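Local coordinates for radical SAM domain protein (Methanothrix thermoacetophila, PDB 6Y1X), which is a radical SAM enzyme that acts as a carbide synthase in nitrogenase cofactor maturation, probably building the iron-sulfur core precursor, NifB-co, at residues K235-G240 with S274-Q279; L85-A90 with N118-E123; C63-R68 with T164-D169. All coordinates share one frame; numbering follows the deposited sequence.

Contact 1 of 3, residues K235-G240 with S274-Q279; sequences KIKSMG and SKIIKQ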
ATOM      1  N   LYS A 235       2.277  14.958  -8.942  1.00 19.36           N
ATOM      2  CA  LYS A 235       2.687  15.273  -7.578  1.00 16.09           C
ATOM      3  C   LYS A 235       3.680  14.242  -7.044  1.00 20.94           C
ATOM      4  O   LYS A 235       4.732  14.604  -6.504  1.00 20.92           O
ATOM      5  CB  LYS A 235       1.448  15.356  -6.685  1.00 16.67           C
ATOM      6  CG  LYS A 235       1.709  15.636  -5.216  1.00 22.29           C
ATOM      7  CD  LYS A 235       2.303  17.029  -5.043  1.00 25.90           C
ATOM      8  CE  LYS A 235       2.291  17.452  -3.578  1.00 33.37           C
ATOM      9  NZ  LYS A 235       2.971  18.766  -3.357  1.00 34.09           N
ATOM     10  N   ILE A 236       3.366  12.946  -7.183  1.00 14.47           N
ATOM     11  CA  ILE A 236       4.262  11.926  -6.630  1.00 18.42           C
ATOM     12  C   ILE A 236       5.574  11.878  -7.398  1.00 20.29           C
ATOM     13  O   ILE A 236       6.605  11.470  -6.848  1.00 18.89           O
ATOM     14  CB  ILE A 236       3.595  10.535  -6.583  1.00 15.77           C
ATOM     15  CG1 ILE A 236       3.277  10.023  -7.985  1.00 18.64           C
ATOM     16  CG2 ILE A 236       2.348  10.578  -5.724  1.00 16.55           C
ATOM     17  CD1 ILE A 236       2.699   8.604  -8.001  1.00 17.92           C
ATOM     18  N   LYS A 237       5.560  12.256  -8.679  1.00 22.01           N
ATOM     19  CA  LYS A 237       6.797  12.306  -9.450  1.00 20.92           C
ATOM     20  C   LYS A 237       7.739  13.365  -8.891  1.00 22.84           C
ATOM     21  O   LYS A 237       8.935  13.112  -8.701  1.00 20.45           O
ATOM     22  CB  LYS A 237       6.479  12.573 -10.924  1.00 17.01           C
ATOM     23  CG  LYS A 237       7.686  12.844 -11.810  1.00 22.11           C
ATOM     24  CD  LYS A 237       8.613  11.644 -11.898  1.00 21.08           C
ATOM     25  CE  LYS A 237       9.719  11.893 -12.921  1.00 22.04           C
ATOM     26  NZ  LYS A 237       9.173  12.433 -14.203  1.00 25.26           N
ATOM     27  N   SER A 238       7.210  14.559  -8.607  1.00 21.05           N
ATOM     28  CA  SER A 238       8.035  15.616  -8.028  1.00 19.69           C
ATOM     29  C   SER A 238       8.558  15.231  -6.653  1.00 17.75           C
ATOM     30  O   SER A 238       9.637  15.684  -6.252  1.00 20.97           O
ATOM     31  CB  SER A 238       7.244  16.920  -7.921  1.00 20.44           C
ATOM     32  OG  SER A 238       7.058  17.520  -9.189  1.00 34.99           O
ATOM     33  N   MET A 239       7.801  14.422  -5.913  1.00 22.63           N
ATOM     34  CA  MET A 239       8.165  14.053  -4.553  1.00 26.30           C
ATOM     35  C   MET A 239       9.193  12.933  -4.480  1.00 22.68           C
ATOM     36  O   MET A 239       9.692  12.651  -3.386  1.00 28.11           O
ATOM     37  CB  MET A 239       6.920  13.658  -3.766  1.00 24.75           C
ATOM     38  CG  MET A 239       5.949  14.807  -3.559  1.00 30.86           C
ATOM     39  SD  MET A 239       4.490  14.273  -2.656  1.00 32.91           S
ATOM     40  CE  MET A 239       5.090  14.367  -0.976  1.00 33.94           C
ATOM     41  N   GLY A 240       9.524  12.291  -5.595  1.00 20.24           N
ATOM     42  CA  GLY A 240      10.512  11.230  -5.571  1.00 24.50           C
ATOM     43  C   GLY A 240       9.981   9.823  -5.433  1.00 25.99           C
ATOM     44  O   GLY A 240      10.762   8.916  -5.131  1.00 27.09           O
ATOM     45  N   SER A 274       2.675   6.877 -18.021  1.00 19.87           N
ATOM     46  CA  SER A 274       4.066   6.439 -18.087  0.77 24.25           C
ATOM     47  C   SER A 274       4.988   7.566 -18.540  1.00 28.62           C
ATOM     48  O   SER A 274       6.189   7.540 -18.247  1.00 32.33           O
ATOM     49  CB  SER A 274       4.203   5.245 -19.029  0.77 24.53           C
ATOM     50  OG  SER A 274       3.865   5.617 -20.352  0.77 27.28           O
ATOM     51  N   LYS A 275       4.453   8.557 -19.258  1.00 26.57           N
ATOM     52  CA  LYS A 275       5.273   9.694 -19.665  1.00 30.97           C
ATOM     53  C   LYS A 275       5.569  10.629 -18.499  1.00 32.40           C
ATOM     54  O   LYS A 275       6.447  11.489 -18.616  1.00 36.12           O
ATOM     55  CB  LYS A 275       4.595  10.457 -20.804  1.00 31.66           C
ATOM     56  CG  LYS A 275       4.138   9.578 -21.953  1.00 36.94           C
ATOM     57  CD  LYS A 275       3.207  10.332 -22.894  1.00 45.05           C
ATOM     58  CE  LYS A 275       2.739   9.442 -24.043  1.00 52.98           C
ATOM     59  NZ  LYS A 275       1.678  10.089 -24.872  1.00 56.81           N
ATOM     60  N   ILE A 276       4.841  10.495 -17.398  1.00 26.86           N
ATOM     61  CA  ILE A 276       5.081  11.264 -16.184  1.00 26.31           C
ATOM     62  C   ILE A 276       5.941  10.486 -15.197  1.00 26.58           C
ATOM     63  O   ILE A 276       6.939  10.998 -14.689  1.00 25.74           O
ATOM     64  CB  ILE A 276       3.740  11.678 -15.541  1.00 23.85           C
ATOM     65  CG1 ILE A 276       2.870  12.438 -16.543  1.00 25.36           C
ATOM     66  CG2 ILE A 276       3.989  12.499 -14.283  1.00 24.61           C
ATOM     67  CD1 ILE A 276       1.449  12.654 -16.067  1.00 24.40           C
ATOM     68  N   ILE A 277       5.559   9.243 -14.914  1.00 20.05           N
ATOM     69  CA  ILE A 277       6.208   8.430 -13.892  1.00 21.57           C
ATOM     70  C   ILE A 277       6.087   6.965 -14.281  1.00 26.64           C
ATOM     71  O   ILE A 277       5.074   6.542 -14.848  1.00 24.27           O
ATOM     72  CB  ILE A 277       5.608   8.698 -12.492  1.00 17.75           C
ATOM     73  CG1 ILE A 277       6.420   7.975 -11.410  1.00 17.38           C
ATOM     74  CG2 ILE A 277       4.125   8.341 -12.448  1.00 18.31           C
ATOM     75  CD1 ILE A 277       6.045   8.366  -9.993  1.00 23.97           C
ATOM     76  N   LYS A 278       7.127   6.196 -13.964  1.00 22.89           N
ATOM     77  CA  LYS A 278       7.146   4.763 -14.228  1.00 26.76           C
ATOM     78  C   LYS A 278       5.889   4.098 -13.681  1.00 24.88           C
ATOM     79  O   LYS A 278       5.468   4.370 -12.554  1.00 24.65           O
ATOM     80  CB  LYS A 278       8.392   4.158 -13.570  1.00 20.52           C
ATOM     81  CG  LYS A 278       8.624   2.682 -13.813  1.00 37.43           C
ATOM     82  CD  LYS A 278       9.880   2.220 -13.071  1.00 40.10           C
ATOM     83  CE  LYS A 278      10.204   0.758 -13.341  1.00 46.48           C
ATOM     84  NZ  LYS A 278      10.613   0.522 -14.753  1.00 51.75           N
ATOM     85  N   GLN A 279       5.261   3.261 -14.507  1.00 25.25           N
ATOM     86  CA  GLN A 279       4.040   2.561 -14.134  1.00 24.26           C
ATOM     87  C   GLN A 279       4.302   1.081 -13.892  1.00 28.82           C
ATOM     88  O   GLN A 279       5.063   0.448 -14.630  1.00 29.43           O
ATOM     89  CB  GLN A 279       2.986   2.710 -15.234  1.00 24.35           C
ATOM     90  CG  GLN A 279       2.575   4.141 -15.490  1.00 25.68           C
ATOM     91  CD  GLN A 279       1.762   4.696 -14.351  1.00 24.29           C
ATOM     92  OE1 GLN A 279       0.822   4.055 -13.880  1.00 28.56           O
ATOM     93  NE2 GLN A 279       2.142   5.869 -13.868  1.00 23.22           N
TER
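Lys237 curls around the carbonyl oxygen of Ile276 and ends in a hydrogen bond to it, Lys237 NZ to Ile276 O at 2.7 Å. The amine arrives almost head-on, with a C=O...donor angle of 165°, and the aliphatic part of the chain wraps the same oxygen, Lys237 CD lying 3.3 Å from Ile276 O. Bends at chi2 and at chi4 (-47°) bring the amine round to the oxygen. Beside the polar bond the contact is apolar. Ile277 sends its CD1 to the helix, meeting Ile236 CG1 at 3.8 Å and Ile236 CD1 at 3.9 Å, the two side chains crossing at about a right angle. Ile276 adds a looser touch, its CG2 4.2 Å from Lys237 CB. Ile277 CG1 stands anti to its backbone N (chi1 -173°), which carries CD1 across to the helix. One step out, Gln279 NE2 donates to Ile277 O at 3.2 Å, approaching from above the carbonyl plane, a bond that spans the loop from Ile277 to Gln279. Around this, Ile276 and Ile277 also rest on Ala233 one turn back along helix 229-239. Ile236 and Ile277 both lean on His244, and the backbone of Lys278 is hydrogen-bonded to His244. The loop after helix 263-273 thus closes over the side of helix 229-239 and meets 243-248, an outermost strand of the parallel sheet.

Contact 2 of 3, residues L85-A90 with N118-E123; sequences LTPQEA and NEETFE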
ATOM      1  N   LEU A  85      -2.491 -13.932  12.040  1.00 29.20           N
ATOM      2  CA  LEU A  85      -1.375 -14.560  12.732  1.00 29.61           C
ATOM      3  C   LEU A  85      -0.816 -13.635  13.801  1.00 29.04           C
ATOM      4  O   LEU A  85      -0.755 -12.416  13.611  1.00 28.36           O
ATOM      5  CB  LEU A  85      -0.264 -14.933  11.747  1.00 28.03           C
ATOM      6  CG  LEU A  85      -0.624 -15.925  10.641  1.00 31.44           C
ATOM      7  CD1 LEU A  85       0.604 -16.264   9.816  1.00 30.84           C
ATOM      8  CD2 LEU A  85      -1.221 -17.190  11.247  1.00 25.45           C
ATOM      9  N   THR A  86      -0.387 -14.219  14.916  1.00 27.86           N
ATOM     10  CA  THR A  86       0.417 -13.470  15.861  1.00 29.66           C
ATOM     11  C   THR A  86       1.825 -13.323  15.292  1.00 33.49           C
ATOM     12  O   THR A  86       2.206 -14.055  14.376  1.00 31.84           O
ATOM     13  CB  THR A  86       0.475 -14.183  17.209  1.00 29.47           C
ATOM     14  OG1 THR A  86       1.173 -15.421  17.053  1.00 29.62           O
ATOM     15  CG2 THR A  86      -0.931 -14.455  17.737  1.00 32.59           C
ATOM     16  N   PRO A  87       2.616 -12.374  15.810  1.00 30.36           N
ATOM     17  CA  PRO A  87       4.013 -12.262  15.355  1.00 22.61           C
ATOM     18  C   PRO A  87       4.784 -13.571  15.407  1.00 30.17           C
ATOM     19  O   PRO A  87       5.538 -13.879  14.475  1.00 28.22           O
ATOM     20  CB  PRO A  87       4.592 -11.214  16.313  1.00 28.30           C
ATOM     21  CG  PRO A  87       3.422 -10.321  16.592  1.00 27.89           C
ATOM     22  CD  PRO A  87       2.239 -11.254  16.695  1.00 31.73           C
ATOM     23  N   GLN A  88       4.610 -14.352  16.472  1.00 34.44           N
ATOM     24  CA  GLN A  88       5.327 -15.617  16.586  0.56 38.57           C
ATOM     25  C   GLN A  88       4.883 -16.599  15.509  1.00 36.25           C
ATOM     26  O   GLN A  88       5.719 -17.263  14.884  1.00 32.89           O
ATOM     27  CB  GLN A  88       5.118 -16.209  17.980  0.56 44.35           C
ATOM     28  CG  GLN A  88       6.328 -16.941  18.526  0.56 51.20           C
ATOM     29  CD  GLN A  88       7.538 -16.034  18.660  0.56 54.98           C
ATOM     30  OE1 GLN A  88       7.485 -15.001  19.330  0.56 56.40           O
ATOM     31  NE2 GLN A  88       8.635 -16.413  18.014  0.56 50.34           N
ATOM     32  N   GLU A  89       3.572 -16.706  15.276  1.00 34.60           N
ATOM     33  CA  GLU A  89       3.078 -17.590  14.227  1.00 29.78           C
ATOM     34  C   GLU A  89       3.560 -17.141  12.854  1.00 27.72           C
ATOM     35  O   GLU A  89       3.923 -17.971  12.012  1.00 36.34           O
ATOM     36  CB  GLU A  89       1.551 -17.647  14.269  1.00 32.63           C
ATOM     37  CG  GLU A  89       0.998 -18.336  15.502  1.00 39.56           C
ATOM     38  CD  GLU A  89      -0.471 -18.046  15.729  1.00 48.45           C
ATOM     39  OE1 GLU A  89      -1.037 -17.208  14.996  1.00 45.74           O
ATOM     40  OE2 GLU A  89      -1.057 -18.655  16.648  1.00 56.67           O
ATOM     41  N   ALA A  90       3.577 -15.829  12.611  1.00 25.70           N
ATOM     42  CA  ALA A  90       4.033 -15.319  11.322  1.00 23.16           C
ATOM     43  C   ALA A  90       5.492 -15.681  11.078  1.00 24.35           C
ATOM     44  O   ALA A  90       5.865 -16.071   9.965  1.00 29.80           O
ATOM     45  CB  ALA A  90       3.832 -13.807  11.253  1.00 20.57           C
ATOM     46  N   ASN A 118      -1.307  -1.377  13.652  1.00 20.68           N
ATOM     47  CA  ASN A 118      -1.232  -2.581  14.469  1.00 20.32           C
ATOM     48  C   ASN A 118       0.197  -2.736  14.956  1.00 18.52           C
ATOM     49  O   ASN A 118       1.121  -2.821  14.140  1.00 23.31           O
ATOM     50  CB  ASN A 118      -1.640  -3.823  13.668  1.00 19.04           C
ATOM     51  CG  ASN A 118      -3.090  -3.801  13.251  1.00 20.62           C
ATOM     52  OD1 ASN A 118      -3.935  -4.424  13.883  1.00 21.94           O
ATOM     53  ND2 ASN A 118      -3.374  -3.137  12.132  1.00 17.79           N
ATOM     54  N   GLU A 119       0.389  -2.767  16.280  1.00 26.89           N
ATOM     55  CA  GLU A 119       1.742  -2.939  16.796  1.00 29.77           C
ATOM     56  C   GLU A 119       2.349  -4.259  16.341  1.00 26.77           C
ATOM     57  O   GLU A 119       3.573  -4.362  16.211  1.00 25.59           O
ATOM     58  CB  GLU A 119       1.758  -2.839  18.321  1.00 34.09           C
ATOM     59  CG  GLU A 119       1.478  -1.440  18.828  1.00 43.92           C
ATOM     60  CD  GLU A 119       2.458  -0.416  18.269  1.00 53.58           C
ATOM     61  OE1 GLU A 119       2.014   0.700  17.916  1.00 58.47           O
ATOM     62  OE2 GLU A 119       3.672  -0.717  18.193  1.00 51.58           O
ATOM     63  N   GLU A 120       1.513  -5.263  16.059  1.00 27.80           N
ATOM     64  CA  GLU A 120       2.027  -6.564  15.654  1.00 29.81           C
ATOM     65  C   GLU A 120       2.806  -6.481  14.351  1.00 25.83           C
ATOM     66  O   GLU A 120       3.656  -7.340  14.093  1.00 30.91           O
ATOM     67  CB  GLU A 120       0.889  -7.579  15.525  1.00 30.20           C
ATOM     68  CG  GLU A 120       0.241  -7.953  16.856  1.00 35.08           C
ATOM     69  CD  GLU A 120      -0.867  -6.994  17.261  1.00 40.29           C
ATOM     70  OE1 GLU A 120      -1.052  -5.964  16.577  1.00 35.85           O
ATOM     71  OE2 GLU A 120      -1.551  -7.269  18.271  1.00 42.08           O
ATOM     72  N   THR A 121       2.524  -5.477  13.519  1.00 19.52           N
ATOM     73  CA  THR A 121       3.298  -5.286  12.295  1.00 17.83           C
ATOM     74  C   THR A 121       4.767  -5.072  12.623  1.00 26.77           C
ATOM     75  O   THR A 121       5.656  -5.687  12.019  1.00 22.86           O
ATOM     76  CB  THR A 121       2.753  -4.085  11.519  1.00 18.75           C
ATOM     77  OG1 THR A 121       1.401  -4.339  11.116  1.00 20.17           O
ATOM     78  CG2 THR A 121       3.613  -3.786  10.304  1.00 21.44           C
ATOM     79  N   PHE A 122       5.035  -4.183  13.581  1.00 21.51           N
ATOM     80  CA  PHE A 122       6.404  -3.820  13.917  1.00 26.66           C
ATOM     81  C   PHE A 122       7.110  -4.959  14.635  1.00 28.67           C
ATOM     82  O   PHE A 122       8.304  -5.190  14.421  1.00 28.44           O
ATOM     83  CB  PHE A 122       6.394  -2.542  14.755  1.00 23.83           C
ATOM     84  CG  PHE A 122       5.683  -1.405  14.083  1.00 24.97           C
ATOM     85  CD1 PHE A 122       6.367  -0.555  13.226  1.00 26.79           C
ATOM     86  CD2 PHE A 122       4.318  -1.226  14.251  1.00 26.47           C
ATOM     87  CE1 PHE A 122       5.713   0.475  12.586  1.00 26.24           C
ATOM     88  CE2 PHE A 122       3.653  -0.201  13.606  1.00 23.86           C
ATOM     89  CZ  PHE A 122       4.350   0.652  12.774  1.00 25.59           C
ATOM     90  N   GLU A 123       6.384  -5.680  15.492  1.00 25.52           N
ATOM     91  CA  GLU A 123       6.977  -6.825  16.171  1.00 29.50           C
ATOM     92  C   GLU A 123       7.313  -7.935  15.184  1.00 31.35           C
ATOM     93  O   GLU A 123       8.358  -8.585  15.302  1.00 33.03           O
ATOM     94  CB  GLU A 123       6.030  -7.332  17.257  1.00 32.80           C
ATOM     95  CG  GLU A 123       6.616  -8.413  18.137  1.00 52.98           C
ATOM     96  CD  GLU A 123       8.009  -8.067  18.627  1.00 73.58           C
ATOM     97  OE1 GLU A 123       8.933  -8.875  18.399  1.00 80.21           O
ATOM     98  OE2 GLU A 123       8.183  -6.983  19.228  1.00 79.33           O
TER
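Glu120 and Glu123 turn their CG atoms differently, and in doing so both reach the ring of Pro87. In Glu123, CG stands anti to the backbone N (chi1 -173°); in Glu120 it lies beside the backbone N, anti to the carbonyl carbon (chi1 -68°). Each chain then bends at chi2. The methylenes do the touching: Glu120 CG sits 3.9 Å from Pro87 CD, and Glu123 CG is 3.9 Å from Pro87 CB. Between them the tip of the proline presses on the helix itself, with Pro87 CG 3.9 Å from Glu120 CB and equally close to Glu120 O. Three ring carbons are thus spread over one turn of helix 119-131, without a hydrogen bond between the segments. The carboxylate of Glu123 is held instead by a salt bridge to Arg126, on its own helix. Thr124 and Leu127 of that helix also touch the ring.

Pro87 opens helix 87-100, right after its cap. Thr86 is the N-cap, and it pairs with Glu89 in a capping box: Glu89 N donates to Thr86 OG1 at 3.3 Å, while Thr86 N donates to Glu89 OE1 at 3.1 Å, from above the carboxylate plane. As the first residue after that cap, Pro87 stands where a proline's lack of an N-H costs no helical bond. Across the way, Thr121 N bonds to Asn118 O as helix 119-131 begins.

Both helices start here at the surface, and strand 104-109 runs between them in the chain: two successive helices of the parallel beta/alpha arrangement of the radical SAM partial-barrel fold.

Contact 3 of 3, residues C63-R68 with T164-D169; sequences CKYCIR and TLNAVD. With SF4 (iron/sulfur cluster), chain D; SO4 (sulfate ion), chain F.
Tyr65 and Asn166 supply the one hydrogen bond between the segments: Asn166 ND2 donates to Tyr65 OH at 3.1 Å with an N-H...O angle of 144°. The phenol oxygen lies close to the amide plane, whereas the amide nitrogen comes in at the edge of the ring, and the two flat groups are turned 72° apart. Tyr65 OH is also bonded to Asn74 OD1, and Asn166 OD1 takes the backbone N of Val219, so this buried pair is braced from both ends. Packing contributes less. Thr164 CG2 comes within 4.1 Å of Tyr65 OH, and a chi1 of 52° sets the Tyr65 ring against Cys63 CB, which lies over the centre of one face.

Metal ligation comes from the tyrosine's own segment. Cys63 SG binds FE2 and Cys66 SG binds FE1 of the iron-sulfur cluster, each at 2.3 Å. With Cys59 they form the CX3CX2C signature of radical SAM enzymes, and Cys72 also binds this cluster. A type I turn, closed by Cys66 N to Cys63 O, joins the two ligands. Within that turn, Tyr65 CE1 is 4.0 Å from S4 of the iron-sulfur cluster. Lys64, partly exposed, turns to charge: its NZ forms a salt bridge with Asp178 and a 2.8 Å hydrogen bond to O2 of a sulfate, probably from the crystallisation liquor.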
ATOM      1  N   CYS A  63     -12.504   3.103   3.514  1.00 15.27           N
ATOM      2  CA  CYS A  63     -12.613   3.424   2.102  1.00 16.18           C
ATOM      3  C   CYS A  63     -14.012   3.060   1.626  1.00 17.10           C
ATOM      4  O   CYS A  63     -14.599   2.078   2.089  1.00 17.39           O
ATOM      5  CB  CYS A  63     -11.577   2.633   1.305  1.00 15.22           C
ATOM      6  SG  CYS A  63      -9.874   2.853   1.846  1.00 21.05           S
ATOM      7  N   LYS A  64     -14.564   3.874   0.727  1.00 15.33           N
ATOM      8  CA  LYS A  64     -15.920   3.628   0.250  1.00 17.59           C
ATOM      9  C   LYS A  64     -16.020   2.438  -0.696  1.00 21.90           C
ATOM     10  O   LYS A  64     -17.130   2.124  -1.137  1.00 16.17           O
ATOM     11  CB  LYS A  64     -16.481   4.871  -0.434  1.00 18.78           C
ATOM     12  CG  LYS A  64     -16.740   6.043   0.497  1.00 20.01           C
ATOM     13  CD  LYS A  64     -17.369   7.195  -0.279  1.00 18.72           C
ATOM     14  CE  LYS A  64     -17.302   8.494   0.486  1.00 31.57           C
ATOM     15  NZ  LYS A  64     -18.303   8.495   1.579  1.00 31.71           N
ATOM     16  N   TYR A  65     -14.904   1.788  -1.028  1.00 18.67           N
ATOM     17  CA  TYR A  65     -14.892   0.594  -1.866  1.00 21.84           C
ATOM     18  C   TYR A  65     -14.557  -0.665  -1.076  1.00 19.45           C
ATOM     19  O   TYR A  65     -14.368  -1.729  -1.675  1.00 23.26           O
ATOM     20  CB  TYR A  65     -13.920   0.755  -3.039  1.00 15.06           C
ATOM     21  CG  TYR A  65     -12.521   1.183  -2.654  1.00 15.42           C
ATOM     22  CD1 TYR A  65     -11.577   0.257  -2.220  1.00 15.11           C
ATOM     23  CD2 TYR A  65     -12.129   2.511  -2.773  1.00 14.78           C
ATOM     24  CE1 TYR A  65     -10.292   0.652  -1.874  1.00 17.44           C
ATOM     25  CE2 TYR A  65     -10.851   2.914  -2.443  1.00 15.49           C
ATOM     26  CZ  TYR A  65      -9.938   1.982  -1.990  1.00 13.98           C
ATOM     27  OH  TYR A  65      -8.665   2.387  -1.671  1.00 21.98           O
ATOM     28  N   CYS A  66     -14.476  -0.573   0.247  1.00 17.73           N
ATOM     29  CA  CYS A  66     -13.965  -1.649   1.084  1.00 19.55           C
ATOM     30  C   CYS A  66     -15.064  -2.226   1.964  1.00 21.86           C
ATOM     31  O   CYS A  66     -15.805  -1.480   2.615  1.00 20.90           O
ATOM     32  CB  CYS A  66     -12.815  -1.163   1.967  1.00 21.06           C
ATOM     33  SG  CYS A  66     -12.304  -2.402   3.166  1.00 19.81           S
ATOM     34  N   ILE A  67     -15.173  -3.554   1.959  1.00 19.06           N
ATOM     35  CA  ILE A  67     -15.871  -4.313   2.992  1.00 21.34           C
ATOM     36  C   ILE A  67     -14.804  -4.894   3.917  1.00 25.03           C
ATOM     37  O   ILE A  67     -13.926  -5.637   3.466  1.00 21.15           O
ATOM     38  CB  ILE A  67     -16.752  -5.417   2.387  1.00 23.07           C
ATOM     39  CG1 ILE A  67     -17.900  -4.813   1.569  1.00 19.41           C
ATOM     40  CG2 ILE A  67     -17.316  -6.300   3.486  1.00 22.32           C
ATOM     41  CD1 ILE A  67     -18.937  -4.086   2.395  1.00 23.83           C
ATOM     42  N   ARG A  68     -14.830  -4.500   5.194  1.00 18.11           N
ATOM     43  CA  ARG A  68     -13.754  -4.857   6.119  1.00 25.18           C
ATOM     44  C   ARG A  68     -13.622  -6.354   6.368  1.00 26.69           C
ATOM     45  O   ARG A  68     -12.586  -6.788   6.884  1.00 31.47           O
ATOM     46  CB  ARG A  68     -13.942  -4.129   7.449  1.00 29.78           C
ATOM     47  CG  ARG A  68     -13.671  -2.646   7.357  1.00 31.31           C
ATOM     48  CD  ARG A  68     -12.205  -2.375   7.037  1.00 32.05           C
ATOM     49  NE  ARG A  68     -11.295  -3.223   7.807  1.00 32.97           N
ATOM     50  CZ  ARG A  68     -11.066  -3.095   9.113  1.00 38.13           C
ATOM     51  NH1 ARG A  68     -11.668  -2.141   9.812  1.00 42.24           N
ATOM     52  NH2 ARG A  68     -10.221  -3.917   9.720  1.00 40.01           N
ATOM     53  N   THR A 164      -1.143   3.843  -0.623  1.00 20.04           N
ATOM     54  CA  THR A 164      -2.290   3.984  -1.510  1.00 21.31           C
ATOM     55  C   THR A 164      -2.766   5.429  -1.448  1.00 17.13           C
ATOM     56  O   THR A 164      -3.251   5.893  -0.411  1.00 19.94           O
ATOM     57  CB  THR A 164      -3.401   3.003  -1.149  1.00 22.90           C
ATOM     58  OG1 THR A 164      -2.940   1.670  -1.403  1.00 22.73           O
ATOM     59  CG2 THR A 164      -4.636   3.256  -2.023  1.00 22.15           C
ATOM     60  N   LEU A 165      -2.624   6.137  -2.563  1.00 15.75           N
ATOM     61  CA  LEU A 165      -2.925   7.559  -2.656  1.00 15.79           C
ATOM     62  C   LEU A 165      -3.946   7.727  -3.770  1.00 18.41           C
ATOM     63  O   LEU A 165      -3.614   7.581  -4.951  1.00 13.65           O
ATOM     64  CB  LEU A 165      -1.664   8.378  -2.926  1.00 14.07           C
ATOM     65  CG  LEU A 165      -1.805   9.897  -2.996  1.00 22.92           C
ATOM     66  CD1 LEU A 165      -2.317  10.444  -1.679  1.00 19.55           C
ATOM     67  CD2 LEU A 165      -0.470  10.517  -3.341  1.00 23.09           C
ATOM     68  N   ASN A 166      -5.193   7.996  -3.391  1.00 17.44           N
ATOM     69  CA  ASN A 166      -6.288   8.031  -4.346  1.00 14.91           C
ATOM     70  C   ASN A 166      -6.678   9.447  -4.732  1.00 18.60           C
ATOM     71  O   ASN A 166      -7.524   9.621  -5.615  1.00 20.35           O
ATOM     72  CB  ASN A 166      -7.507   7.303  -3.774  1.00 15.49           C
ATOM     73  CG  ASN A 166      -7.295   5.811  -3.684  1.00 18.42           C
ATOM     74  OD1 ASN A 166      -6.602   5.223  -4.515  1.00 17.74           O
ATOM     75  ND2 ASN A 166      -7.873   5.189  -2.663  1.00 18.70           N
ATOM     76  N   ALA A 167      -6.102  10.451  -4.074  1.00 17.42           N
ATOM     77  CA  ALA A 167      -6.402  11.846  -4.351  1.00 19.80           C
ATOM     78  C   ALA A 167      -5.298  12.715  -3.763  1.00 14.89           C
ATOM     79  O   ALA A 167      -4.770  12.411  -2.693  1.00 19.20           O
ATOM     80  CB  ALA A 167      -7.763  12.251  -3.771  1.00 12.76           C
ATOM     81  N   VAL A 168      -4.957  13.789  -4.470  1.00 16.78           N
ATOM     82  CA  VAL A 168      -4.137  14.867  -3.929  1.00 16.46           C
ATOM     83  C   VAL A 168      -4.945  16.149  -3.803  1.00 23.14           C
ATOM     84  O   VAL A 168      -4.390  17.211  -3.500  1.00 21.46           O
ATOM     85  CB  VAL A 168      -2.857  15.095  -4.749  1.00 21.47           C
ATOM     86  CG1 VAL A 168      -1.940  13.877  -4.656  1.00 14.62           C
ATOM     87  CG2 VAL A 168      -3.189  15.424  -6.200  1.00 22.98           C
ATOM     88  N   ASP A 169      -6.248  16.071  -4.048  1.00 25.25           N
ATOM     89  CA  ASP A 169      -7.196  17.143  -3.791  1.00 26.06           C
ATOM     90  C   ASP A 169      -8.178  16.622  -2.752  1.00 21.42           C
ATOM     91  O   ASP A 169      -8.878  15.629  -3.018  1.00 17.19           O
ATOM     92  CB  ASP A 169      -7.919  17.531  -5.084  1.00 24.19           C
ATOM     93  CG  ASP A 169      -8.927  18.656  -4.899  1.00 33.82           C
ATOM     94  OD1 ASP A 169      -9.612  18.720  -3.855  1.00 31.51           O
ATOM     95  OD2 ASP A 169      -9.044  19.482  -5.829  1.00 40.15           O
TER
HETATM   96 FE1  SF4 D 302     -10.321  -1.384   3.733  1.00 30.46          FE
HETATM   97 FE2  SF4 D 302      -9.257   0.995   3.053  1.00 31.68          FE
HETATM   98 FE3  SF4 D 302      -7.669  -1.216   3.180  1.00 29.31          FE
HETATM   99 FE4  SF4 D 302      -8.658  -0.095   5.461  1.00 32.20          FE
HETATM  100  S1  SF4 D 302      -7.166   0.874   4.003  1.00 17.35           S
HETATM  101  S2  SF4 D 302      -8.620  -2.336   4.951  1.00 16.68           S
HETATM  102  S3  SF4 D 302     -10.733   0.623   4.778  1.00 20.44           S
HETATM  103  S4  SF4 D 302      -9.387  -0.859   1.698  1.00 17.64           S
HETATM  104  S   SO4 F 304     -22.182   8.725   1.375  1.00 66.75           S
HETATM  105  O1  SO4 F 304     -22.086   8.404   2.797  1.00 66.64           O
HETATM  106  O2  SO4 F 304     -20.974   8.293   0.681  1.00 56.44           O
HETATM  107  O3  SO4 F 304     -23.338   8.036   0.809  1.00 73.18           O
HETATM  108  O4  SO4 F 304     -22.342  10.168   1.208  1.00 70.12           O

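How the contacts relate
Contact 3 is the buried one, at a cluster site; contact 2 lies on the surface, and contact 1 is half sunk, away from the annotated sites. The chemistry follows: metal ligands and a braced polar pair inside, proline against glutamate methylenes outside, and in contact 1 isoleucines topped by a lysine bond. Contacts 1 and 3 share a boundary, where Ile236 CG2 packs on Leu165 CD2 at 3.7 Å, so helix 229-239, which carries one side of contact 1, also packs against the 164-169 segment of contact 3. Contact 2 is nested in the chain between the two segments of contact 3 without touching it, and lies across the chain's centre from contact 1, centres 33 Å apart.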